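Long-range contacts in Lon211 (Mycobacterium tuberculosis, PDB 6VBK), which forms the N-terminal domain of an ATP-dependent Lon protease and probably takes part in recognising and binding its protein substrates: residues L12-L17 with R65-P70; L82-Q87 with R101-V106. All blocks are in the same frame, centred on the assembly; numbering follows the deposited sequence.

Contact 1 (L12-L17 with R65-P70)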
loop_
_atom_site.group_PDB
_atom_site.type_symbol
_atom_site.label_atom_id
_atom_site.label_comp_id
_atom_site.label_asym_id
_atom_site.label_seq_id
_atom_site.Cartn_x
_atom_site.Cartn_y
_atom_site.Cartn_z
ATOM N N LEU B 12 0.872 -0.302 -6.320
ATOM C CA LEU B 12 0.443 -0.145 -7.700
ATOM C C LEU B 12 0.422 -1.490 -8.416
ATOM O O LEU B 12 1.125 -2.434 -8.049
ATOM C CB LEU B 12 1.365 0.815 -8.451
ATOM C CG LEU B 12 1.168 2.317 -8.263
ATOM C CD1 LEU B 12 2.243 3.069 -9.020
ATOM C CD2 LEU B 12 -0.210 2.741 -8.740
ATOM N N THR B 13 -0.399 -1.562 -9.459
ATOM C CA THR B 13 -0.458 -2.716 -10.347
ATOM C C THR B 13 -0.167 -2.236 -11.761
ATOM O O THR B 13 -0.913 -1.415 -12.307
ATOM C CB THR B 13 -1.825 -3.403 -10.271
ATOM O OG1 THR B 13 -2.026 -3.921 -8.949
ATOM C CG2 THR B 13 -1.905 -4.542 -11.267
ATOM N N LEU B 14 0.917 -2.736 -12.347
ATOM C CA LEU B 14 1.404 -2.251 -13.629
ATOM C C LEU B 14 1.804 -3.421 -14.515
ATOM O O LEU B 14 2.231 -4.468 -14.011
ATOM C CB LEU B 14 2.611 -1.317 -13.450
ATOM C CG LEU B 14 2.391 -0.060 -12.608
ATOM C CD1 LEU B 14 3.721 0.583 -12.259
ATOM C CD2 LEU B 14 1.491 0.923 -13.343
ATOM N N PRO B 15 1.682 -3.272 -15.833
ATOM C CA PRO B 15 2.204 -4.300 -16.739
ATOM C C PRO B 15 3.712 -4.177 -16.881
ATOM O O PRO B 15 4.264 -3.075 -16.938
ATOM C CB PRO B 15 1.489 -3.998 -18.061
ATOM C CG PRO B 15 1.254 -2.526 -18.014
ATOM C CD PRO B 15 1.025 -2.172 -16.563
ATOM N N VAL B 16 4.379 -5.324 -16.935
ATOM C CA VAL B 16 5.837 -5.356 -16.995
ATOM C C VAL B 16 6.285 -5.199 -18.441
ATOM O O VAL B 16 5.933 -6.009 -19.305
ATOM C CB VAL B 16 6.388 -6.654 -16.388
ATOM C CG1 VAL B 16 7.885 -6.755 -16.636
ATOM C CG2 VAL B 16 6.091 -6.708 -14.901
ATOM N N LEU B 17 7.060 -4.145 -18.692
ATOM C CA LEU B 17 7.656 -3.929 -20.033
ATOM C C LEU B 17 9.136 -4.286 -19.898
ATOM O O LEU B 17 9.896 -3.459 -19.383
ATOM C CB LEU B 17 7.454 -2.477 -20.471
ATOM C CG LEU B 17 7.568 -2.233 -21.974
ATOM C CD1 LEU B 17 6.891 -0.932 -22.369
ATOM C CD2 LEU B 17 9.021 -2.240 -22.413
ATOM N N ARG B 65 0.571 3.682 -18.467
ATOM C CA ARG B 65 1.595 3.525 -17.443
ATOM C C ARG B 65 2.129 2.101 -17.482
ATOM O O ARG B 65 1.356 1.140 -17.397
ATOM C CB ARG B 65 1.038 3.850 -16.054
ATOM C CG ARG B 65 0.675 5.314 -15.860
ATOM C CD ARG B 65 -0.337 5.492 -14.740
ATOM N NE ARG B 65 0.124 4.923 -13.478
ATOM C CZ ARG B 65 0.753 5.613 -12.532
ATOM N NH1 ARG B 65 1.001 6.905 -12.702
ATOM N NH2 ARG B 65 1.135 5.012 -11.415
ATOM N N VAL B 66 3.449 1.966 -17.612
ATOM C CA VAL B 66 4.103 0.666 -17.660
ATOM C C VAL B 66 5.198 0.625 -16.605
ATOM O O VAL B 66 5.616 1.653 -16.065
ATOM C CB VAL B 66 4.693 0.356 -19.053
ATOM C CG1 VAL B 66 3.596 0.323 -20.105
ATOM C CG2 VAL B 66 5.758 1.379 -19.418
ATOM N N LEU B 67 5.664 -0.586 -16.314
ATOM C CA LEU B 67 6.775 -0.803 -15.395
ATOM C C LEU B 67 7.972 -1.284 -16.206
ATOM O O LEU B 67 8.000 -2.430 -16.667
ATOM C CB LEU B 67 6.403 -1.806 -14.304
ATOM C CG LEU B 67 7.427 -1.932 -13.174
ATOM C CD1 LEU B 67 7.694 -0.577 -12.534
ATOM C CD2 LEU B 67 6.962 -2.936 -12.133
ATOM N N LEU B 68 8.951 -0.402 -16.384
ATOM C CA LEU B 68 10.152 -0.713 -17.152
ATOM C C LEU B 68 11.118 -1.480 -16.256
ATOM O O LEU B 68 11.730 -0.900 -15.352
ATOM C CB LEU B 68 10.781 0.571 -17.681
ATOM C CG LEU B 68 9.819 1.503 -18.421
ATOM C CD1 LEU B 68 10.401 2.898 -18.518
ATOM C CD2 LEU B 68 9.494 0.961 -19.806
ATOM N N VAL B 69 11.255 -2.777 -16.502
ATOM C CA VAL B 69 12.032 -3.672 -15.655
ATOM C C VAL B 69 13.199 -4.223 -16.466
ATOM O O VAL B 69 12.985 -4.837 -17.516
ATOM C CB VAL B 69 11.179 -4.823 -15.098
ATOM C CG1 VAL B 69 11.974 -5.620 -14.073
ATOM C CG2 VAL B 69 9.891 -4.287 -14.496
ATOM N N PRO B 70 14.560 -4.058 -15.998
ATOM C CA PRO B 70 16.130 -4.492 -16.468
ATOM C C PRO B 70 16.175 -6.021 -16.377
ATOM O O PRO B 70 16.331 -6.521 -15.283
ATOM C CB PRO B 70 17.058 -3.802 -15.469
ATOM C CG PRO B 70 16.205 -2.692 -14.933
ATOM C CD PRO B 70 14.845 -3.332 -14.756
#

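Contact 2 (L82-Q87 with R101-V106)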
loop_
_atom_site.group_PDB
_atom_site.type_symbol
_atom_site.label_atom_id
_atom_site.label_comp_id
_atom_site.label_asym_id
_atom_site.label_seq_id
_atom_site.Cartn_x
_atom_site.Cartn_y
_atom_site.Cartn_z
ATOM N N LEU B 82 8.672 3.246 -13.024
ATOM C CA LEU B 82 7.356 3.647 -13.502
ATOM C C LEU B 82 7.513 4.510 -14.746
ATOM O O LEU B 82 8.143 5.570 -14.700
ATOM C CB LEU B 82 6.606 4.408 -12.409
ATOM C CG LEU B 82 5.268 5.041 -12.801
ATOM C CD1 LEU B 82 4.319 3.994 -13.361
ATOM C CD2 LEU B 82 4.637 5.760 -11.616
ATOM N N GLY B 83 6.959 4.048 -15.856
ATOM C CA GLY B 83 7.101 4.727 -17.135
ATOM C C GLY B 83 5.766 5.227 -17.649
ATOM O O GLY B 83 4.752 4.534 -17.539
ATOM N N VAL B 84 5.775 6.432 -18.207
ATOM C CA VAL B 84 4.598 7.032 -18.827
ATOM C C VAL B 84 4.830 7.063 -20.330
ATOM O O VAL B 84 5.788 7.685 -20.805
ATOM C CB VAL B 84 4.320 8.440 -18.280
ATOM C CG1 VAL B 84 3.263 9.134 -19.122
ATOM C CG2 VAL B 84 3.880 8.367 -16.827
ATOM N N ILE B 85 3.961 6.384 -21.077
ATOM C CA ILE B 85 4.033 6.396 -22.533
ATOM C C ILE B 85 3.623 7.783 -23.010
ATOM O O ILE B 85 2.433 8.113 -23.043
ATOM C CB ILE B 85 3.147 5.301 -23.155
ATOM C CG1 ILE B 85 3.564 3.922 -22.640
ATOM C CG2 ILE B 85 3.229 5.348 -24.675
ATOM C CD1 ILE B 85 4.966 3.513 -23.041
ATOM N N GLU B 86 4.609 8.606 -23.367
ATOM C CA GLU B 86 4.326 9.993 -23.720
ATOM C C GLU B 86 3.825 10.120 -25.152
ATOM O O GLU B 86 2.912 10.908 -25.424
ATOM C CB GLU B 86 5.576 10.851 -23.517
ATOM C CG GLU B 86 6.102 10.873 -22.090
ATOM C CD GLU B 86 5.317 11.804 -21.182
ATOM O OE1 GLU B 86 4.373 12.462 -21.669
ATOM O OE2 GLU B 86 5.647 11.879 -19.981
ATOM N N GLN B 87 4.410 9.364 -26.078
ATOM C CA GLN B 87 4.060 9.458 -27.486
ATOM C C GLN B 87 4.077 8.073 -28.113
ATOM O O GLN B 87 4.786 7.173 -27.655
ATOM C CB GLN B 87 5.022 10.378 -28.248
ATOM C CG GLN B 87 4.925 11.841 -27.864
ATOM C CD GLN B 87 5.900 12.704 -28.633
ATOM O OE1 GLN B 87 6.888 12.211 -29.178
ATOM N NE2 GLN B 87 5.625 14.001 -28.687
ATOM N N ARG B 101 8.761 7.984 -20.569
ATOM C CA ARG B 101 9.447 8.826 -19.600
ATOM C C ARG B 101 9.474 8.111 -18.258
ATOM O O ARG B 101 8.423 7.733 -17.732
ATOM C CB ARG B 101 8.754 10.186 -19.466
ATOM C CG ARG B 101 9.303 11.066 -18.348
ATOM C CD ARG B 101 8.513 12.365 -18.250
ATOM N NE ARG B 101 7.103 12.124 -17.955
ATOM C CZ ARG B 101 6.574 12.181 -16.737
ATOM N NH1 ARG B 101 7.337 12.480 -15.695
ATOM N NH2 ARG B 101 5.281 11.943 -16.561
ATOM N N GLY B 102 10.675 7.920 -17.712
ATOM C CA GLY B 102 10.809 7.338 -16.384
ATOM C C GLY B 102 10.409 8.318 -15.295
ATOM O O GLY B 102 10.902 9.450 -15.248
ATOM N N VAL B 103 9.530 7.874 -14.399
ATOM C CA VAL B 103 8.934 8.735 -13.377
ATOM C C VAL B 103 9.554 8.478 -12.003
ATOM O O VAL B 103 10.129 9.382 -11.394
ATOM C CB VAL B 103 7.398 8.565 -13.336
ATOM C CG1 VAL B 103 6.769 9.441 -12.245
ATOM C CG2 VAL B 103 6.781 8.876 -14.690
ATOM N N SER B 104 9.435 7.251 -11.494
ATOM C CA SER B 104 9.871 6.959 -10.133
ATOM C C SER B 104 10.233 5.485 -9.998
ATOM O O SER B 104 9.916 4.660 -10.859
ATOM C CB SER B 104 8.789 7.346 -9.118
ATOM O OG SER B 104 7.560 6.695 -9.404
ATOM N N ARG B 105 10.897 5.157 -8.891
ATOM C CA ARG B 105 11.266 3.776 -8.618
ATOM C C ARG B 105 10.105 3.032 -7.978
ATOM O O ARG B 105 9.386 3.574 -7.133
ATOM C CB ARG B 105 12.496 3.716 -7.713
ATOM C CG ARG B 105 13.773 4.154 -8.399
ATOM C CD ARG B 105 14.953 4.152 -7.447
ATOM N NE ARG B 105 16.218 4.198 -8.172
ATOM C CZ ARG B 105 16.771 5.311 -8.642
ATOM N NH1 ARG B 105 16.170 6.480 -8.467
ATOM N NH2 ARG B 105 17.926 5.254 -9.292
ATOM N N VAL B 106 9.919 1.783 -8.394
ATOM C CA VAL B 106 8.830 0.943 -7.910
ATOM C C VAL B 106 9.425 -0.377 -7.441
ATOM O O VAL B 106 10.091 -1.071 -8.219
ATOM C CB VAL B 106 7.761 0.702 -8.990
ATOM C CG1 VAL B 106 6.635 -0.150 -8.437
ATOM C CG2 VAL B 106 7.221 2.026 -9.512
HETATM O O HOH W 1 3.539 12.701 -18.598
#

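Contact 1 (L12-L17 with R65-P70)
Leu17 and Leu67 join backbones in the parallel pairing of strands 12-17 and 65-70. The amide of Leu67 donates to Pro15 O at 2.9 Å between N and O, and Leu67 O accepts from Leu17 N at 2.8 Å. Further on, Val69 N reaches Leu17 O in a longer bond of 3.3 Å. The segments diverge at 40°, and at the Leu12 end side chains meet without backbone bonds.

Arg65 reaches across this end of the contact. Its CB lies 4.0 Å from Leu14 CD2; the chain then runs out extended and turns about the CG–CD bond (chi3 56°), which brings the guanidinium back over to Leu12. There NH2 comes to 3.3 Å from Leu12 CD1, a methyl in the guanidinium plane at its edge, while Leu12 CD2 lies a little farther from the same nitrogen. The two side chains cross at about a right angle.

On the face carrying Val16 and Leu67, Leu14 CB packs on Leu67 CB at 3.9 Å, and Val16 CG1 touches Val69 CG2. On the other face, Leu17 CD1 presses on Val66 CG2 at 3.9 Å and Leu17 CB approaches Leu68 CD2. This second face lies under helix 38-50, where Ala47 meets Pro15 and Val66, and Ile44 meets Leu17.

The contact is buried: its backbone bonds satisfy amides and carbonyls within the sheet, the side chains meeting around them are aliphatic, and the one charged group sits at the partly exposed Leu12–Arg65 end.

Contact 2 (L82-Q87 with R101-V106)
Glu86 and Arg101 form the ionic part of the contact. Arg101 NE donates to Glu86 OE2, with N and O 2.5 Å apart, unusually close for such a bond; this nearly straight salt bridge lies close to the guanidinium plane, and the carboxylate itself is turned 51° from that plane. A bend of the arginine chain at chi3 (61°) turns the guanidinium back over the strands, and a water completes the link, donating to Glu86 OE2 and, at 2.8 Å from Arg101 NH2, accepting from it. OE2 is thus gripped twice.

Backbone hydrogen bonds join the antiparallel strands. Val84 and Arg101 form a hydrogen-bonded pair, each amide reaching the other's carbonyl at 3.0 Å between N and O. Val103 N meets Leu82 O at 2.7 Å, and Leu82 N donates to Ser104 O at 2.9 Å. Beside the Val84 pair Gly83 faces Gly102 as a non-hydrogen-bonded pair, with Gly83 CA 3.3 Å from Arg101 O in a CA-H...O contact.

Apolar contacts fill in beside these bonds. Val84 CG2 touches Val103 CG2 at 3.6 Å, and this Val103 methyl also lies over one face of the Arg101 guanidinium, toward its rim. Leu82 CB rests on Val106 CG2 at 3.8 Å.

The strands belong to the hairpin 79-88/96-112, with a classic beta bulge where Glu86 and Gln87 both face Val99. Strand 65-70 flanks segment 82-87 through Gly83 and Val66, while Arg105 makes a salt bridge with Asp173 of helix 168-173 and reaches carbonyls of Val189 and Leu190 at the end of helix 183-191.

In the fold
Contacts 1 and 2 lie in one mixed sheet, their centres about 9 Å apart, and meet where strands 65-70 and 79-88 run side by side: Val66 O probably accepts a hydrogen bond from Gly83 N. Their side chains pack together too, Leu82 against Leu14 and the Arg65 guanidinium, and Val106 against Leu67. Contact 1 is core, a parallel pairing of strands far apart in sequence, and almost wholly aliphatic. Contact 2 is only partly buried, an antiparallel pairing within a hairpin, and its outer end bears an ion pair with bound water. Arginine serves differently in each: beside leucine methyls in the first, bridged to a carboxylate in the second.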